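Local coordinates for putative metal-dependent isothiocyanate hydrolase SaxA (Pectobacterium carotovorum, PDB 6BRM), which probably hydrolyses isothiocyanates at a two-zinc site, as a member of the metallo-beta-lactamase superfamily, at residues Lys2-Arg7 with Gly254-Phe259; Pro180-Leu185 with Thr216-His221; Leu185-Ala190 with Glu203-Thr208; Glu234-Ser239 with Ile248-Asp253. One frame throughout, in Å; residues are numbered along the deposited sequence.

Contact 1 joins strand 2-7 at the N terminus to strand 256-258 near the C-terminal end, so it opens first, closes last and encloses nearly the whole chain, with the other three contacts within it. Contact 2 opens next, at 180-185; within its span contact 3 closes first, setting the connecting helix 203-211 against the end of strand 182-186, before strand 216-220 completes contact 2 in the second sheet. Contact 4 follows in series, packing helix 232-241 on strand 248-249 and the loop after it. No two loops cross. Contacts 1 and 2 face each other between the two sheets, while contacts 3 and 4 layer helices on the outer face of the second.

Contact 1 (Lys2-Arg7 with Gly254-Phe259); sequences KLTQIR and GETMAF
The ring of Phe259 turns its edge to Leu3, whose CB lies near the ring plane, 4.4 Å from CE2, while CD1 of Ile182 covers one face. A flat aromatic suits this spot, since its edge can meet Leu3 while a face receives an isoleucine of the second sheet. The amide of Gln5 instead turns away from Gly254-Phe259: OE1 takes part in a hydrogen bond with Ser220 OG, and NE2 bonds to Asn8 O. Between the backbones runs an antiparallel ladder. Leu3 and Met257 form its hydrogen-bonded pair, with Met257 N to Leu3 O at 2.8 Å and an N-H...O angle of 166°. Thr4 and Thr256 make a non-hydrogen-bonded pair, and their hydroxyls meet, OG1 to OG1, at 3.2 Å. With CG2 anti to the backbone N in both (chi1 -43° and -54°), each OG1 stands beside its own backbone N, and the beta-branched side chains suit the extended strands. At the far end Gly254, whose positive phi suits glycine, gives its N to Gln5 O at 2.8 Å. Strand 256-258 is the outermost of its sheet within the chain; strand 2-7 separates it from strand 10-15, and Leu3 packs across the sandwich onto Val184 of strand 182-186.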
loop_
_atom_site.group_PDB
_atom_site.type_symbol
_atom_site.label_atom_id
_atom_site.label_comp_id
_atom_site.label_asym_id
_atom_site.label_seq_id
_atom_site.Cartn_x
_atom_site.Cartn_y
_atom_site.Cartn_z
ATOM N N LYS B 2 -18.772 -22.966 1.808
ATOM C CA LYS B 2 -18.279 -23.955 0.859
ATOM C C LYS B 2 -17.442 -23.215 -0.183
ATOM O O LYS B 2 -17.988 -22.528 -1.047
ATOM C CB LYS B 2 -19.439 -24.717 0.205
ATOM C CG LYS B 2 -19.807 -26.020 0.911
ATOM C CD LYS B 2 -21.236 -26.465 0.617
ATOM C CE LYS B 2 -21.436 -26.884 -0.833
ATOM N NZ LYS B 2 -22.879 -27.071 -1.152
ATOM N N LEU B 3 -16.119 -23.327 -0.059
ATOM C CA LEU B 3 -15.174 -22.811 -1.050
ATOM C C LEU B 3 -14.748 -23.974 -1.946
ATOM O O LEU B 3 -14.299 -25.006 -1.442
ATOM C CB LEU B 3 -13.942 -22.207 -0.358
ATOM C CG LEU B 3 -13.107 -21.133 -1.081
ATOM C CD1 LEU B 3 -11.718 -21.047 -0.465
ATOM C CD2 LEU B 3 -12.979 -21.346 -2.584
ATOM N N THR B 4 -14.891 -23.801 -3.261
ATOM C CA THR B 4 -14.437 -24.783 -4.246
ATOM C C THR B 4 -13.287 -24.192 -5.054
ATOM O O THR B 4 -13.440 -23.139 -5.665
ATOM C CB THR B 4 -15.570 -25.174 -5.225
ATOM O OG1 THR B 4 -16.797 -25.368 -4.510
ATOM C CG2 THR B 4 -15.224 -26.448 -5.988
ATOM N N GLN B 5 -12.135 -24.862 -5.045
ATOM C CA GLN B 5 -11.052 -24.545 -5.975
ATOM C C GLN B 5 -11.480 -25.059 -7.346
ATOM O O GLN B 5 -11.859 -26.229 -7.472
ATOM C CB GLN B 5 -9.745 -25.217 -5.529
ATOM C CG GLN B 5 -8.524 -24.980 -6.423
ATOM C CD GLN B 5 -8.068 -23.531 -6.475
ATOM O OE1 GLN B 5 -8.379 -22.732 -5.592
ATOM N NE2 GLN B 5 -7.319 -23.190 -7.512
ATOM N N ILE B 6 -11.450 -24.186 -8.354
ATOM C CA ILE B 6 -11.735 -24.573 -9.743
ATOM C C ILE B 6 -10.396 -24.784 -10.460
ATOM O O ILE B 6 -9.961 -25.925 -10.598
ATOM C CB ILE B 6 -12.653 -23.544 -10.458
ATOM C CG1 ILE B 6 -14.023 -23.457 -9.763
ATOM C CG2 ILE B 6 -12.820 -23.883 -11.937
ATOM C CD1 ILE B 6 -14.936 -24.656 -9.953
ATOM N N ARG B 7 -9.743 -23.699 -10.888
ATOM C CA ARG B 7 -8.390 -23.753 -11.467
ATOM C C ARG B 7 -7.781 -22.346 -11.498
ATOM O O ARG B 7 -8.461 -21.384 -11.863
ATOM C CB ARG B 7 -8.393 -24.388 -12.870
ATOM C CG ARG B 7 -9.210 -23.649 -13.927
ATOM C CD ARG B 7 -8.348 -22.927 -14.961
ATOM N NE ARG B 7 -8.113 -23.751 -16.153
ATOM C CZ ARG B 7 -8.950 -23.882 -17.189
ATOM N NH1 ARG B 7 -10.122 -23.248 -17.227
ATOM N NH2 ARG B 7 -8.610 -24.665 -18.212
ATOM N N GLY B 254 -11.277 -28.769 -8.403
ATOM C CA GLY B 254 -12.600 -29.360 -8.168
ATOM C C GLY B 254 -12.925 -29.722 -6.723
ATOM O O GLY B 254 -14.082 -30.028 -6.420
ATOM N N GLU B 255 -11.930 -29.689 -5.831
ATOM C CA GLU B 255 -12.145 -30.023 -4.415
ATOM C C GLU B 255 -12.847 -28.883 -3.669
ATOM O O GLU B 255 -12.448 -27.722 -3.785
ATOM C CB GLU B 255 -10.818 -30.347 -3.716
ATOM C CG GLU B 255 -10.988 -31.151 -2.431
ATOM C CD GLU B 255 -9.748 -31.164 -1.558
ATOM O OE1 GLU B 255 -9.901 -31.092 -0.320
ATOM O OE2 GLU B 255 -8.623 -31.245 -2.100
ATOM N N THR B 256 -13.884 -29.231 -2.905
ATOM C CA THR B 256 -14.634 -28.274 -2.089
ATOM C C THR B 256 -14.256 -28.433 -0.613
ATOM O O THR B 256 -14.213 -29.555 -0.107
ATOM C CB THR B 256 -16.152 -28.487 -2.243
ATOM O OG1 THR B 256 -16.506 -28.452 -3.631
ATOM C CG2 THR B 256 -16.942 -27.411 -1.499
ATOM N N MET B 257 -13.978 -27.317 0.064
ATOM C CA MET B 257 -13.704 -27.318 1.507
ATOM C C MET B 257 -14.833 -26.636 2.262
ATOM O O MET B 257 -15.225 -25.516 1.920
ATOM C CB MET B 257 -12.410 -26.580 1.831
ATOM C CG MET B 257 -11.164 -27.101 1.141
ATOM S SD MET B 257 -10.534 -25.930 -0.074
ATOM C CE MET B 257 -8.827 -25.859 0.451
ATOM N N ALA B 258 -15.331 -27.313 3.297
ATOM C CA ALA B 258 -16.366 -26.778 4.178
ATOM C C ALA B 258 -15.726 -26.079 5.382
ATOM O O ALA B 258 -14.752 -26.586 5.947
ATOM C CB ALA B 258 -17.283 -27.898 4.646
ATOM N N PHE B 259 -16.267 -24.917 5.754
ATOM C CA PHE B 259 -15.826 -24.176 6.944
ATOM C C PHE B 259 -17.040 -23.595 7.681
ATOM O O PHE B 259 -17.536 -22.525 7.322
ATOM C CB PHE B 259 -14.865 -23.034 6.571
ATOM C CG PHE B 259 -13.698 -23.452 5.715
ATOM C CD1 PHE B 259 -12.539 -23.974 6.288
ATOM C CD2 PHE B 259 -13.741 -23.291 4.332
ATOM C CE1 PHE B 259 -11.457 -24.347 5.496
ATOM C CE2 PHE B 259 -12.662 -23.659 3.538
ATOM C CZ PHE B 259 -11.519 -24.188 4.120
#

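Contact 2 (Pro180-Leu185 with Thr216-His221); sequences PEIVVL and TIVASH. With ZN (zinc ion), chain M.
Leu185 and Ile217 meet at an oblique angle on one face of a parallel strand pair, Leu185 CD1 lying 3.5 Å from Ile217 CG2. Behind them Ile217 CD1 reaches back to Val183 CB. On the opposite face Val218 is flanked by two neighbours that point the same way: its CB lies 4.1 Å from Val184 CG2, and its CG2 lies 4.2 Å from Ile182 CG2. Val184 and Val218 each hold CG1 anti to the backbone N (chi1 -172° and 176°), which leaves CG2 beside that N. Beta-branched residues fit such a buried, extended ladder on both faces.

The backbone fixes this register. Val183 N bonds to Thr216 O at 3.1 Å with a nearly straight N-H...O angle of 170°, and Leu185 N bonds to Val218 O at 3.0 Å; in return Thr216 N bonds to Glu181 O. Past the strand's end, His221 binds zinc through NE2 at 2.2 Å. Asp71, His72, Asp164 and two waters complete the coordination, and the loop that leaves the strand thus supplies a zinc ligand, as loops at the edge of the sandwich do in metallo-beta-lactamase folds. Just before it, the CB of Ser220 lies 3.5 Å from Leu185 O.

Strand 182-186 lies between strands 159-163 and 216-220, and strand 248-249 borders the latter. Val183 and Leu185 pack on helix 169-178, whereas Ile182 and Val184 touch Ile159 of strand 159-163 and Ile217 meets Ile248 of strand 248-249.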
loop_
_atom_site.group_PDB
_atom_site.type_symbol
_atom_site.label_atom_id
_atom_site.label_comp_id
_atom_site.label_asym_id
_atom_site.label_seq_id
_atom_site.Cartn_x
_atom_site.Cartn_y
_atom_site.Cartn_z
ATOM N N PRO B 180 -8.878 -12.833 9.809
ATOM C CA PRO B 180 -9.614 -13.937 9.192
ATOM C C PRO B 180 -9.175 -15.302 9.708
ATOM O O PRO B 180 -7.980 -15.528 9.896
ATOM C CB PRO B 180 -9.276 -13.805 7.695
ATOM C CG PRO B 180 -8.466 -12.557 7.549
ATOM C CD PRO B 180 -7.867 -12.289 8.885
ATOM N N GLU B 181 -10.137 -16.192 9.937
ATOM C CA GLU B 181 -9.837 -17.599 10.224
ATOM C C GLU B 181 -9.357 -18.330 8.958
ATOM O O GLU B 181 -8.631 -19.318 9.052
ATOM C CB GLU B 181 -11.055 -18.320 10.827
ATOM C CG GLU B 181 -11.485 -17.813 12.204
ATOM C CD GLU B 181 -12.693 -16.887 12.159
ATOM O OE1 GLU B 181 -13.837 -17.393 12.154
ATOM O OE2 GLU B 181 -12.502 -15.651 12.145
ATOM N N ILE B 182 -9.772 -17.840 7.787
ATOM C CA ILE B 182 -9.381 -18.401 6.491
ATOM C C ILE B 182 -8.739 -17.312 5.629
ATOM O O ILE B 182 -9.358 -16.279 5.367
ATOM C CB ILE B 182 -10.607 -18.966 5.736
ATOM C CG1 ILE B 182 -11.319 -20.039 6.575
ATOM C CG2 ILE B 182 -10.197 -19.546 4.383
ATOM C CD1 ILE B 182 -12.767 -20.234 6.188
ATOM N N VAL B 183 -7.507 -17.557 5.185
ATOM C CA VAL B 183 -6.795 -16.654 4.277
ATOM C C VAL B 183 -6.449 -17.424 3.001
ATOM O O VAL B 183 -5.625 -18.337 3.038
ATOM C CB VAL B 183 -5.513 -16.086 4.930
ATOM C CG1 VAL B 183 -4.880 -15.018 4.049
ATOM C CG2 VAL B 183 -5.832 -15.491 6.296
ATOM N N VAL B 184 -7.085 -17.055 1.886
ATOM C CA VAL B 184 -6.838 -17.692 0.587
ATOM C C VAL B 184 -5.747 -16.911 -0.156
ATOM O O VAL B 184 -5.953 -15.750 -0.520
ATOM C CB VAL B 184 -8.117 -17.761 -0.284
ATOM C CG1 VAL B 184 -7.872 -18.602 -1.536
ATOM C CG2 VAL B 184 -9.286 -18.326 0.510
ATOM N N LEU B 185 -4.597 -17.551 -0.375
ATOM C CA LEU B 185 -3.452 -16.922 -1.044
ATOM C C LEU B 185 -3.285 -17.418 -2.477
ATOM O O LEU B 185 -3.585 -18.579 -2.781
ATOM C CB LEU B 185 -2.160 -17.208 -0.278
ATOM C CG LEU B 185 -2.144 -16.928 1.221
ATOM C CD1 LEU B 185 -0.775 -17.266 1.782
ATOM C CD2 LEU B 185 -2.508 -15.488 1.531
ATOM N N THR B 216 -6.056 -20.576 8.884
ATOM C CA THR B 216 -5.805 -21.702 7.991
ATOM C C THR B 216 -5.599 -21.139 6.591
ATOM O O THR B 216 -6.409 -20.337 6.129
ATOM C CB THR B 216 -7.007 -22.668 7.971
ATOM O OG1 THR B 216 -7.459 -22.907 9.310
ATOM C CG2 THR B 216 -6.630 -23.993 7.319
ATOM N N ILE B 217 -4.528 -21.560 5.918
ATOM C CA ILE B 217 -4.187 -21.036 4.591
ATOM C C ILE B 217 -4.685 -21.980 3.494
ATOM O O ILE B 217 -4.336 -23.159 3.488
ATOM C CB ILE B 217 -2.660 -20.828 4.411
ATOM C CG1 ILE B 217 -2.022 -20.183 5.654
ATOM C CG2 ILE B 217 -2.375 -19.996 3.163
ATOM C CD1 ILE B 217 -2.672 -18.897 6.128
ATOM N N VAL B 218 -5.493 -21.453 2.576
ATOM C CA VAL B 218 -5.881 -22.168 1.357
ATOM C C VAL B 218 -5.007 -21.674 0.200
ATOM O O VAL B 218 -5.119 -20.521 -0.220
ATOM C CB VAL B 218 -7.374 -21.956 1.020
ATOM C CG1 VAL B 218 -7.742 -22.634 -0.298
ATOM C CG2 VAL B 218 -8.250 -22.467 2.160
ATOM N N ALA B 219 -4.137 -22.552 -0.301
ATOM C CA ALA B 219 -3.267 -22.235 -1.433
ATOM C C ALA B 219 -4.054 -22.283 -2.741
ATOM O O ALA B 219 -4.969 -23.098 -2.895
ATOM C CB ALA B 219 -2.093 -23.199 -1.484
ATOM N N SER B 220 -3.690 -21.405 -3.675
ATOM C CA SER B 220 -4.396 -21.255 -4.949
ATOM C C SER B 220 -3.503 -20.534 -5.958
ATOM O O SER B 220 -2.394 -20.122 -5.619
ATOM C CB SER B 220 -5.705 -20.479 -4.738
ATOM O OG SER B 220 -6.444 -20.333 -5.945
ATOM N N HIS B 221 -3.989 -20.401 -7.192
ATOM C CA HIS B 221 -3.277 -19.701 -8.273
ATOM C C HIS B 221 -1.976 -20.427 -8.673
ATOM O O HIS B 221 -0.942 -19.785 -8.868
ATOM C CB HIS B 221 -3.017 -18.230 -7.871
ATOM C CG HIS B 221 -2.780 -17.298 -9.023
ATOM N ND1 HIS B 221 -1.799 -17.507 -9.968
ATOM C CD2 HIS B 221 -3.370 -16.124 -9.353
ATOM C CE1 HIS B 221 -1.816 -16.518 -10.845
ATOM N NE2 HIS B 221 -2.755 -15.658 -10.490
HETATM ZN ZN ZN M . -2.800 -13.785 -11.675
HETATM O O HOH W 1 -2.551 -12.329 -13.313
HETATM O O HOH W 2 -0.606 -13.878 -11.824
#

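Contact 3 (Leu185-Ala190 with Glu203-Thr208); sequences LNTGYA and EDTLRT
Leu185 comes within 7.9 Å of Thr205, CA to CA, where strand 182-186 ends beneath the first turns of helix 203-211, with no hydrogen bond between the two. Strand, helix and the following parallel strand 216-220 make a beta-alpha-beta crossover, its strand-to-helix connection interrupted by a small hairpin of strands 191-192 and 196-197. Methyl groups carry the contact. Leu185 extends CD1 toward the helix backbone, 4.2 Å from both Thr205 CA and Asp204 O, and beyond to the methyl of Thr208; leucine is long enough to reach from the strand to the helix backbone. Thr187 crosses Thr205 at about a right angle, its CG2 lying 4.0 Å from Thr205 OG1. Its own OG1 sits between the backbone N and the carbonyl carbon (chi1 54°), which leaves CG2 for the helix while OG1 makes a weak hydrogen bond to Ser220 O. Between these two residues Asn186 turns its side chain away from the helix: ND2 bonds to OD1 of the zinc ligand Asp164, a second-shell bond that may orient the carboxylate. Thr208 can be buried in the helix because its OG1 gives its proton to the backbone oxygen of Thr205 at 2.6 Å, approaching from 47° above the carbonyl plane.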
loop_
_atom_site.group_PDB
_atom_site.type_symbol
_atom_site.label_atom_id
_atom_site.label_comp_id
_atom_site.label_asym_id
_atom_site.label_seq_id
_atom_site.Cartn_x
_atom_site.Cartn_y
_atom_site.Cartn_z
ATOM N N LEU B 185 -4.597 -17.551 -0.375
ATOM C CA LEU B 185 -3.452 -16.922 -1.044
ATOM C C LEU B 185 -3.285 -17.418 -2.477
ATOM O O LEU B 185 -3.585 -18.579 -2.781
ATOM C CB LEU B 185 -2.160 -17.208 -0.278
ATOM C CG LEU B 185 -2.144 -16.928 1.221
ATOM C CD1 LEU B 185 -0.775 -17.266 1.782
ATOM C CD2 LEU B 185 -2.508 -15.488 1.531
ATOM N N ASN B 186 -2.799 -16.523 -3.337
ATOM C CA ASN B 186 -2.422 -16.850 -4.711
ATOM C C ASN B 186 -0.926 -17.164 -4.739
ATOM O O ASN B 186 -0.101 -16.276 -4.965
ATOM C CB ASN B 186 -2.767 -15.683 -5.643
ATOM C CG ASN B 186 -4.267 -15.482 -5.800
ATOM O OD1 ASN B 186 -5.077 -16.175 -5.177
ATOM N ND2 ASN B 186 -4.646 -14.532 -6.645
ATOM N N THR B 187 -0.593 -18.435 -4.493
ATOM C CA THR B 187 0.793 -18.898 -4.322
ATOM C C THR B 187 1.351 -19.554 -5.597
ATOM O O THR B 187 1.825 -20.693 -5.579
ATOM C CB THR B 187 0.900 -19.891 -3.145
ATOM O OG1 THR B 187 -0.043 -20.953 -3.328
ATOM C CG2 THR B 187 0.615 -19.202 -1.831
ATOM N N GLY B 188 1.298 -18.816 -6.700
ATOM C CA GLY B 188 1.866 -19.263 -7.966
ATOM C C GLY B 188 3.369 -19.112 -8.057
ATOM O O GLY B 188 4.032 -19.902 -8.732
ATOM N N TYR B 189 3.898 -18.096 -7.377
ATOM C CA TYR B 189 5.307 -17.703 -7.478
ATOM C C TYR B 189 5.719 -17.429 -8.933
ATOM O O TYR B 189 6.767 -17.884 -9.402
ATOM C CB TYR B 189 6.223 -18.735 -6.798
ATOM C CG TYR B 189 7.563 -18.172 -6.360
ATOM C CD1 TYR B 189 7.639 -17.187 -5.370
ATOM C CD2 TYR B 189 8.759 -18.624 -6.928
ATOM C CE1 TYR B 189 8.862 -16.668 -4.962
ATOM C CE2 TYR B 189 9.988 -18.111 -6.523
ATOM C CZ TYR B 189 10.035 -17.134 -5.542
ATOM O OH TYR B 189 11.247 -16.620 -5.139
ATOM N N ALA B 190 4.865 -16.696 -9.643
ATOM C CA ALA B 190 5.235 -16.098 -10.917
ATOM C C ALA B 190 6.277 -15.028 -10.631
ATOM O O ALA B 190 6.134 -14.261 -9.678
ATOM C CB ALA B 190 4.021 -15.495 -11.608
ATOM N N GLU B 203 7.291 -18.867 0.870
ATOM C CA GLU B 203 7.734 -18.046 2.018
ATOM C C GLU B 203 6.599 -17.249 2.660
ATOM O O GLU B 203 6.532 -17.129 3.884
ATOM C CB GLU B 203 8.850 -17.072 1.608
ATOM C CG GLU B 203 10.229 -17.704 1.471
ATOM C CD GLU B 203 11.334 -16.669 1.302
ATOM O OE1 GLU B 203 12.001 -16.673 0.243
ATOM O OE2 GLU B 203 11.531 -15.845 2.225
ATOM N N ASP B 204 5.708 -16.721 1.822
ATOM C CA ASP B 204 4.589 -15.899 2.279
ATOM C C ASP B 204 3.512 -16.702 3.018
ATOM O O ASP B 204 2.715 -16.125 3.749
ATOM C CB ASP B 204 3.979 -15.133 1.102
ATOM C CG ASP B 204 4.963 -14.157 0.462
ATOM O OD1 ASP B 204 6.184 -14.406 0.521
ATOM O OD2 ASP B 204 4.523 -13.141 -0.113
ATOM N N THR B 205 3.487 -18.021 2.824
ATOM C CA THR B 205 2.641 -18.925 3.616
ATOM C C THR B 205 3.059 -18.956 5.094
ATOM O O THR B 205 2.206 -18.904 5.980
ATOM C CB THR B 205 2.677 -20.367 3.053
ATOM O OG1 THR B 205 2.218 -20.367 1.696
ATOM C CG2 THR B 205 1.807 -21.305 3.866
ATOM N N LEU B 206 4.364 -19.057 5.347
ATOM C CA LEU B 206 4.897 -19.104 6.714
ATOM C C LEU B 206 4.794 -17.755 7.437
ATOM O O LEU B 206 4.373 -17.707 8.597
ATOM C CB LEU B 206 6.358 -19.575 6.700
ATOM C CG LEU B 206 7.025 -19.916 8.039
ATOM C CD1 LEU B 206 6.346 -21.092 8.726
ATOM C CD2 LEU B 206 8.500 -20.216 7.817
ATOM N N ARG B 207 5.173 -16.678 6.751
ATOM C CA ARG B 207 5.151 -15.326 7.320
ATOM C C ARG B 207 3.760 -14.862 7.777
ATOM O O ARG B 207 3.649 -14.101 8.741
ATOM C CB ARG B 207 5.740 -14.329 6.318
ATOM C CG ARG B 207 7.259 -14.369 6.242
ATOM C CD ARG B 207 7.788 -13.755 4.956
ATOM N NE ARG B 207 9.224 -13.496 5.028
ATOM C CZ ARG B 207 10.161 -14.438 4.983
ATOM N NH1 ARG B 207 9.820 -15.715 4.871
ATOM N NH2 ARG B 207 11.442 -14.103 5.055
ATOM N N THR B 208 2.713 -15.317 7.086
ATOM C CA THR B 208 1.321 -15.071 7.506
ATOM C C THR B 208 0.961 -15.822 8.781
ATOM O O THR B 208 0.373 -15.252 9.702
ATOM C CB THR B 208 0.300 -15.541 6.446
ATOM O OG1 THR B 208 0.581 -16.889 6.056
ATOM C CG2 THR B 208 0.342 -14.666 5.244
#

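Contact 4 (Glu234-Ser239 with Ile248-Asp253); sequences ELREFS and ILIPAD
Arg236 and Ile250 slide past each other in opposite directions where helix 232-241 covers the strand end of the beta-alpha-beta unit formed by strand 216-220, this helix and strand 248-249. Arg236 leaves the helix with CG anti to the backbone N (chi1 -175°), then bends at chi2 and chi3, which lays the chain along the isoleucine. Its CB lies 4.0 Å from Ile250 CD1. Farther out, NE lies 3.9 Å from the same methyl and donates to a water at 2.9 Å, which sits in the guanidinium plane at its edge. At the tip NH2 reaches Ile250 CB, 3.6 Å away, with the guanidinium set obliquely to it. Arginine suits this exposed margin because its aliphatic stem can run along an apolar neighbour while its nitrogens still meet water.

Ile250, in the loop after the strand, is the buried wedge: CD1 also comes within 3.8 Å of Leu235 CD2, where the two side chains meet obliquely. Leu235 goes on to Ala219 of the sheet and Thr205 of helix 203-211, so its branched end fills the junction of two helices and a strand. One turn later, Ser239 is small enough for its CB to rest 3.8 Å from Ile248 CG1. The bridging water donates to Ile248 O at 2.8 Å and only weakly to Ser239 OG. That hydroxyl itself turns back on the helix, giving its proton to Arg236 O at 2.7 Å.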
loop_
_atom_site.group_PDB
_atom_site.type_symbol
_atom_site.label_atom_id
_atom_site.label_comp_id
_atom_site.label_asym_id
_atom_site.label_seq_id
_atom_site.Cartn_x
_atom_site.Cartn_y
_atom_site.Cartn_z
ATOM N N GLU B 234 5.877 -29.090 -4.017
ATOM C CA GLU B 234 6.891 -28.258 -3.362
ATOM C C GLU B 234 6.345 -27.540 -2.123
ATOM O O GLU B 234 7.035 -27.465 -1.106
ATOM C CB GLU B 234 7.480 -27.225 -4.334
ATOM C CG GLU B 234 8.808 -26.635 -3.861
ATOM C CD GLU B 234 9.207 -25.342 -4.561
ATOM O OE1 GLU B 234 8.640 -25.011 -5.625
ATOM O OE2 GLU B 234 10.108 -24.652 -4.034
ATOM N N LEU B 235 5.127 -27.003 -2.219
ATOM C CA LEU B 235 4.501 -26.276 -1.105
ATOM C C LEU B 235 4.144 -27.195 0.065
ATOM O O LEU B 235 4.272 -26.795 1.224
ATOM C CB LEU B 235 3.245 -25.526 -1.570
ATOM C CG LEU B 235 2.583 -24.578 -0.558
ATOM C CD1 LEU B 235 3.482 -23.391 -0.242
ATOM C CD2 LEU B 235 1.232 -24.102 -1.068
ATOM N N ARG B 236 3.678 -28.407 -0.243
ATOM C CA ARG B 236 3.447 -29.430 0.779
ATOM C C ARG B 236 4.763 -29.845 1.446
ATOM O O ARG B 236 4.826 -29.967 2.669
ATOM C CB ARG B 236 2.741 -30.648 0.180
ATOM C CG ARG B 236 2.355 -31.715 1.202
ATOM C CD ARG B 236 0.986 -32.308 0.900
ATOM N NE ARG B 236 -0.095 -31.366 1.214
ATOM C CZ ARG B 236 -1.355 -31.449 0.774
ATOM N NH1 ARG B 236 -1.757 -32.439 -0.029
ATOM N NH2 ARG B 236 -2.232 -30.519 1.140
ATOM N N GLU B 237 5.805 -30.042 0.635
ATOM C CA GLU B 237 7.160 -30.335 1.135
ATOM C C GLU B 237 7.712 -29.201 2.017
ATOM O O GLU B 237 8.408 -29.459 3.002
ATOM C CB GLU B 237 8.107 -30.612 -0.043
ATOM C CG GLU B 237 9.499 -31.113 0.334
ATOM C CD GLU B 237 10.384 -31.396 -0.872
ATOM O OE1 GLU B 237 11.588 -31.660 -0.670
ATOM O OE2 GLU B 237 9.891 -31.356 -2.022
ATOM N N PHE B 238 7.398 -27.958 1.656
ATOM C CA PHE B 238 7.742 -26.786 2.467
ATOM C C PHE B 238 6.941 -26.720 3.771
ATOM O O PHE B 238 7.480 -26.323 4.805
ATOM C CB PHE B 238 7.518 -25.502 1.659
ATOM C CG PHE B 238 8.014 -24.256 2.342
ATOM C CD1 PHE B 238 9.358 -23.900 2.273
ATOM C CD2 PHE B 238 7.137 -23.432 3.044
ATOM C CE1 PHE B 238 9.819 -22.748 2.896
ATOM C CE2 PHE B 238 7.592 -22.279 3.670
ATOM C CZ PHE B 238 8.935 -21.936 3.595
ATOM N N SER B 239 5.659 -27.087 3.714
ATOM C CA SER B 239 4.779 -27.055 4.893
ATOM C C SER B 239 5.143 -28.124 5.929
ATOM O O SER B 239 5.118 -27.857 7.131
ATOM C CB SER B 239 3.310 -27.199 4.480
ATOM O OG SER B 239 3.034 -28.492 3.976
ATOM N N ILE B 248 -1.845 -25.757 6.228
ATOM C CA ILE B 248 -1.789 -25.319 4.825
ATOM C C ILE B 248 -2.643 -26.253 3.961
ATOM O O ILE B 248 -2.220 -27.360 3.616
ATOM C CB ILE B 248 -0.333 -25.268 4.280
ATOM C CG1 ILE B 248 0.617 -24.562 5.263
ATOM C CG2 ILE B 248 -0.289 -24.592 2.913
ATOM C CD1 ILE B 248 0.120 -23.242 5.808
ATOM N N LEU B 249 -3.853 -25.801 3.633
ATOM C CA LEU B 249 -4.730 -26.510 2.698
ATOM C C LEU B 249 -4.265 -26.244 1.266
ATOM O O LEU B 249 -4.083 -25.090 0.876
ATOM C CB LEU B 249 -6.195 -26.080 2.869
ATOM C CG LEU B 249 -7.055 -26.829 3.898
ATOM C CD1 LEU B 249 -7.459 -28.199 3.369
ATOM C CD2 LEU B 249 -6.355 -26.956 5.243
ATOM N N ILE B 250 -4.062 -27.315 0.497
ATOM C CA ILE B 250 -3.616 -27.217 -0.895
ATOM C C ILE B 250 -4.561 -28.078 -1.743
ATOM O O ILE B 250 -4.245 -29.225 -2.067
ATOM C CB ILE B 250 -2.140 -27.662 -1.077
ATOM C CG1 ILE B 250 -1.245 -27.112 0.043
ATOM C CG2 ILE B 250 -1.617 -27.182 -2.425
ATOM C CD1 ILE B 250 0.172 -27.641 0.012
ATOM N N PRO B 251 -5.731 -27.521 -2.108
ATOM C CA PRO B 251 -6.778 -28.328 -2.724
ATOM C C PRO B 251 -6.498 -28.671 -4.184
ATOM O O PRO B 251 -5.830 -27.907 -4.892
ATOM C CB PRO B 251 -7.996 -27.410 -2.640
ATOM C CG PRO B 251 -7.415 -26.051 -2.826
ATOM C CD PRO B 251 -6.078 -26.087 -2.130
ATOM N N ALA B 252 -7.030 -29.810 -4.619
ATOM C CA ALA B 252 -7.015 -30.187 -6.030
ATOM C C ALA B 252 -8.017 -29.330 -6.797
ATOM O O ALA B 252 -8.846 -28.640 -6.197
ATOM C CB ALA B 252 -7.350 -31.664 -6.188
ATOM N N ASP B 253 -7.928 -29.369 -8.123
ATOM C CA ASP B 253 -8.915 -28.716 -8.978
ATOM C C ASP B 253 -10.238 -29.468 -8.866
ATOM O O ASP B 253 -10.300 -30.661 -9.168
ATOM C CB ASP B 253 -8.435 -28.678 -10.433
ATOM C CG ASP B 253 -7.331 -27.657 -10.661
ATOM O OD1 ASP B 253 -6.674 -27.236 -9.684
ATOM O OD2 ASP B 253 -7.123 -27.270 -11.826
HETATM O O HOH W 3 -0.234 -29.358 3.355
#